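Local coordinates for aromatic amino acid aminotransferase I (Candida albicans WO-1, PDB 6HNU), which probably transfers the amino group of aromatic amino acids to 2-oxoglutarate, using pyridoxal 5'-phosphate as cofactor, at residues L149-E163 and S172-M185. Numbering follows the deposited sequence. Where two conformers were deposited one is given.
Sequences LRTFCSKGDTILVEE and SANGQGVNTVPVTM
Strands 158-162 and 179-183 run parallel, the backbone N and O of Ile159 and Val161 bonding to residues on either side of their partners Thr180 and Pro182. Ile159 N reaches Asn179 O at 2.8 Å, and Val161 O accepts from Val183 N. One face of the pair carries Thr158, Leu160, Asn179 and Val181, with Thr158 CG2 against Val181 CG2 (3.6 Å) and Leu160 lying alongside Val181, both pointing the same way. On the other face Ile159 and Thr180 are likewise side by side, while both methyls of Val161 lean on Thr180 CB. Beyond the strands, Glu163 reaches along the neighbouring strand. Its CG sits between the backbone N and carbonyl carbon (chi1 74°), and the extended chain then brings OE1 to Met185 N at 2.8 Å in a nearly straight bond (174°). A water also joins OE1 to Met185 O, so this carboxylate oxygen is gripped twice.

At the other end Val178 spreads its methyls between strand 158-162 and the end of helix 141-152: CG1 packs on Ile159 CG2 (3.9 Å) and CG2 on Cys153 CB (3.7 Å), just past the helix. Leu149 CD2 lies against Val178 CG1, and Gln176 OE1 against Leu149 CB and Arg150 CG; a water 2.7 Å from both Gln176 OE1 and Cys153 O can bridge them. Gly177 closes helix 167-175 in a Schellman motif and offers its O to Gly156 N (2.8 Å), within the type II turn Ser154-Asp157, where Asp157 OD2 takes the N-H of Ser154.

The contact closes the right-handed beta-alpha-beta crossover through helix 167-175 in the large mixed sheet of this class I aminotransferase. Strand 209-212 flanks 158-162 on its other edge, helix 192-200 covers Leu160 and Val183, and Arg150 forms a salt bridge with Asp146 of the second subunit.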
# COMPACT_ATOMS: atom_id res chain seq x y z
N LEU B 149 6.55 -8.18 -9.71
CA LEU B 149 5.92 -8.68 -10.95
C LEU B 149 5.68 -7.49 -11.89
O LEU B 149 5.96 -7.61 -13.09
CB LEU B 149 4.61 -9.37 -10.58
CG LEU B 149 4.72 -10.75 -9.95
CD1 LEU B 149 3.43 -11.09 -9.25
CD2 LEU B 149 5.04 -11.78 -11.01
N ARG B 150 5.33 -6.32 -11.36
CA ARG B 150 5.04 -5.17 -12.26
C ARG B 150 6.31 -4.56 -12.85
O ARG B 150 6.18 -3.88 -13.89
CB ARG B 150 4.18 -4.11 -11.57
CG ARG B 150 2.82 -4.63 -11.15
CD ARG B 150 2.08 -3.71 -10.20
NE ARG B 150 1.42 -2.66 -10.95
CZ ARG B 150 0.67 -1.69 -10.44
NH1 ARG B 150 0.08 -0.84 -11.25
NH2 ARG B 150 0.49 -1.57 -9.13
N THR B 151 7.46 -4.73 -12.20
CA THR B 151 8.77 -4.16 -12.58
C THR B 151 9.46 -5.08 -13.60
O THR B 151 10.03 -4.54 -14.55
CB THR B 151 9.61 -3.96 -11.32
OG1 THR B 151 8.86 -3.05 -10.51
CG2 THR B 151 11.01 -3.47 -11.60
N PHE B 152 9.36 -6.42 -13.46
CA PHE B 152 10.17 -7.36 -14.28
C PHE B 152 9.34 -8.18 -15.26
O PHE B 152 9.95 -8.88 -16.06
CB PHE B 152 10.98 -8.27 -13.37
CG PHE B 152 11.98 -7.52 -12.52
CD1 PHE B 152 13.02 -6.84 -13.11
CD2 PHE B 152 11.83 -7.46 -11.15
CE1 PHE B 152 13.96 -6.16 -12.33
CE2 PHE B 152 12.74 -6.76 -10.38
CZ PHE B 152 13.80 -6.10 -10.97
N CYS B 153 8.02 -8.09 -15.25
CA CYS B 153 7.15 -8.99 -16.04
C CYS B 153 6.08 -8.23 -16.82
O CYS B 153 5.43 -7.36 -16.24
CB CYS B 153 6.46 -9.99 -15.12
SG CYS B 153 7.63 -11.03 -14.22
N SER B 154 5.92 -8.59 -18.11
CA SER B 154 4.77 -8.23 -18.97
C SER B 154 3.87 -9.46 -19.04
O SER B 154 4.39 -10.60 -18.79
CB SER B 154 5.22 -7.76 -20.35
OG SER B 154 6.34 -6.83 -20.30
N LYS B 155 2.59 -9.27 -19.38
CA LYS B 155 1.62 -10.36 -19.60
C LYS B 155 2.21 -11.38 -20.59
O LYS B 155 2.85 -10.95 -21.58
CB LYS B 155 0.30 -9.81 -20.13
CG LYS B 155 -0.72 -10.91 -20.41
CD LYS B 155 -2.00 -10.45 -21.09
CE LYS B 155 -2.66 -11.59 -21.85
NZ LYS B 155 -3.98 -11.21 -22.39
N GLY B 156 2.10 -12.67 -20.28
CA GLY B 156 2.62 -13.79 -21.10
C GLY B 156 4.07 -14.12 -20.79
O GLY B 156 4.56 -15.12 -21.31
N ASP B 157 4.77 -13.33 -19.97
CA ASP B 157 6.14 -13.68 -19.51
C ASP B 157 6.05 -14.89 -18.56
O ASP B 157 4.96 -15.22 -18.06
CB ASP B 157 6.88 -12.52 -18.83
CG ASP B 157 7.36 -11.40 -19.74
OD1 ASP B 157 7.37 -11.58 -20.97
OD2 ASP B 157 7.77 -10.34 -19.18
N THR B 158 7.17 -15.54 -18.32
CA THR B 158 7.30 -16.66 -17.37
C THR B 158 8.21 -16.26 -16.22
O THR B 158 9.28 -15.63 -16.45
CB THR B 158 7.84 -17.92 -18.08
OG1 THR B 158 6.80 -18.31 -18.96
CG2 THR B 158 8.13 -19.06 -17.14
N ILE B 159 7.82 -16.71 -15.03
CA ILE B 159 8.73 -16.81 -13.85
C ILE B 159 8.84 -18.27 -13.40
O ILE B 159 7.90 -19.08 -13.68
CB ILE B 159 8.24 -15.90 -12.71
CG1 ILE B 159 6.86 -16.30 -12.19
CG2 ILE B 159 8.29 -14.48 -13.21
CD1 ILE B 159 6.51 -15.66 -10.85
N LEU B 160 9.93 -18.60 -12.72
CA LEU B 160 10.07 -19.90 -12.05
C LEU B 160 9.65 -19.70 -10.60
O LEU B 160 10.06 -18.66 -10.00
CB LEU B 160 11.51 -20.41 -12.16
CG LEU B 160 12.07 -20.48 -13.59
CD1 LEU B 160 13.52 -20.87 -13.54
CD2 LEU B 160 11.26 -21.46 -14.41
N VAL B 161 8.87 -20.66 -10.10
CA VAL B 161 8.41 -20.71 -8.68
C VAL B 161 8.71 -22.11 -8.14
O VAL B 161 8.76 -23.04 -8.95
CB VAL B 161 6.93 -20.34 -8.51
CG1 VAL B 161 6.59 -18.95 -9.07
CG2 VAL B 161 6.00 -21.39 -9.13
N GLU B 162 8.84 -22.23 -6.81
CA GLU B 162 8.89 -23.52 -6.10
C GLU B 162 7.62 -24.30 -6.44
O GLU B 162 6.53 -23.70 -6.47
CB GLU B 162 9.15 -23.29 -4.61
CG GLU B 162 10.55 -22.76 -4.40
CD GLU B 162 10.82 -21.94 -3.16
OE1 GLU B 162 9.93 -21.20 -2.74
OE2 GLU B 162 11.98 -21.99 -2.70
N GLU B 163 7.72 -25.61 -6.69
CA GLU B 163 6.55 -26.36 -7.20
C GLU B 163 5.45 -26.41 -6.14
O GLU B 163 4.31 -26.59 -6.54
CB GLU B 163 6.89 -27.77 -7.69
CG GLU B 163 7.17 -28.75 -6.57
CD GLU B 163 7.44 -30.18 -7.03
OE1 GLU B 163 8.49 -30.69 -6.67
OE2 GLU B 163 6.60 -30.75 -7.69
N SER B 172 -1.22 -13.32 -7.25
CA SER B 172 -0.68 -12.04 -7.75
C SER B 172 -0.19 -12.22 -9.19
O SER B 172 -0.53 -11.37 -10.04
CB SER B 172 0.39 -11.52 -6.83
OG SER B 172 0.96 -10.34 -7.35
N ALA B 173 0.61 -13.27 -9.45
CA ALA B 173 1.14 -13.56 -10.80
C ALA B 173 -0.03 -13.80 -11.75
O ALA B 173 0.01 -13.26 -12.92
CB ALA B 173 2.11 -14.72 -10.77
N ASN B 174 -1.00 -14.62 -11.33
CA ASN B 174 -2.19 -14.97 -12.17
C ASN B 174 -2.89 -13.70 -12.62
O ASN B 174 -3.24 -13.57 -13.81
CB ASN B 174 -3.15 -15.88 -11.42
CG ASN B 174 -2.54 -17.24 -11.15
OD1 ASN B 174 -1.54 -17.60 -11.77
ND2 ASN B 174 -3.18 -18.01 -10.28
N GLY B 175 -3.01 -12.74 -11.71
CA GLY B 175 -3.70 -11.46 -11.96
C GLY B 175 -2.98 -10.64 -13.00
O GLY B 175 -3.66 -9.85 -13.66
N GLN B 176 -1.66 -10.80 -13.15
CA GLN B 176 -0.87 -10.02 -14.11
C GLN B 176 -0.59 -10.83 -15.38
O GLN B 176 0.15 -10.34 -16.22
CB GLN B 176 0.39 -9.55 -13.40
CG GLN B 176 0.04 -8.66 -12.23
CD GLN B 176 1.27 -8.11 -11.58
OE1 GLN B 176 2.28 -7.81 -12.22
NE2 GLN B 176 1.17 -7.99 -10.26
N GLY B 177 -1.23 -11.99 -15.56
CA GLY B 177 -1.03 -12.87 -16.72
C GLY B 177 0.39 -13.42 -16.79
O GLY B 177 0.88 -13.65 -17.91
N VAL B 178 1.07 -13.58 -15.66
CA VAL B 178 2.46 -14.09 -15.64
C VAL B 178 2.41 -15.58 -15.35
O VAL B 178 1.82 -15.96 -14.32
CB VAL B 178 3.34 -13.31 -14.66
CG1 VAL B 178 4.75 -13.85 -14.62
CG2 VAL B 178 3.29 -11.83 -15.02
N ASN B 179 2.97 -16.37 -16.27
CA ASN B 179 3.09 -17.85 -16.16
C ASN B 179 4.03 -18.21 -14.99
O ASN B 179 5.16 -17.67 -14.92
CB ASN B 179 3.56 -18.44 -17.48
CG ASN B 179 2.62 -18.10 -18.62
OD1 ASN B 179 3.01 -17.44 -19.59
ND2 ASN B 179 1.39 -18.52 -18.49
N THR B 180 3.58 -19.10 -14.11
CA THR B 180 4.39 -19.64 -12.98
C THR B 180 4.78 -21.09 -13.29
O THR B 180 3.95 -22.00 -12.97
CB THR B 180 3.61 -19.49 -11.68
OG1 THR B 180 2.40 -20.24 -11.77
CG2 THR B 180 3.26 -18.04 -11.45
N VAL B 181 5.97 -21.28 -13.83
CA VAL B 181 6.50 -22.64 -14.14
C VAL B 181 7.12 -23.20 -12.87
O VAL B 181 8.04 -22.58 -12.33
CB VAL B 181 7.48 -22.60 -15.32
CG1 VAL B 181 8.26 -23.89 -15.47
CG2 VAL B 181 6.72 -22.29 -16.60
N PRO B 182 6.65 -24.39 -12.42
CA PRO B 182 7.09 -24.96 -11.15
C PRO B 182 8.47 -25.64 -11.29
O PRO B 182 8.81 -26.25 -12.35
CB PRO B 182 5.98 -25.94 -10.81
CG PRO B 182 5.48 -26.40 -12.15
CD PRO B 182 5.60 -25.19 -13.06
N VAL B 183 9.28 -25.45 -10.25
CA VAL B 183 10.65 -25.99 -10.13
C VAL B 183 10.59 -27.13 -9.11
O VAL B 183 10.08 -26.92 -8.01
CB VAL B 183 11.63 -24.88 -9.71
CG1 VAL B 183 13.03 -25.40 -9.46
CG2 VAL B 183 11.64 -23.75 -10.74
N THR B 184 11.14 -28.30 -9.45
CA THR B 184 10.98 -29.54 -8.68
C THR B 184 11.76 -29.42 -7.36
O THR B 184 12.91 -28.85 -7.38
CB THR B 184 11.35 -30.77 -9.50
OG1 THR B 184 10.47 -30.76 -10.63
CG2 THR B 184 11.23 -32.02 -8.65
N MET B 185 11.11 -29.85 -6.29
CA MET B 185 11.65 -29.82 -4.91
C MET B 185 11.82 -31.24 -4.39
O MET B 185 11.11 -32.15 -4.85
CB MET B 185 10.74 -29.06 -3.96
CG MET B 185 10.55 -27.62 -4.36
SD MET B 185 9.19 -26.90 -3.47
CE MET B 185 10.00 -26.31 -1.98
O HOH W 1 3.21 -7.38 -14.72
O HOH W 2 8.33 -32.68 -4.80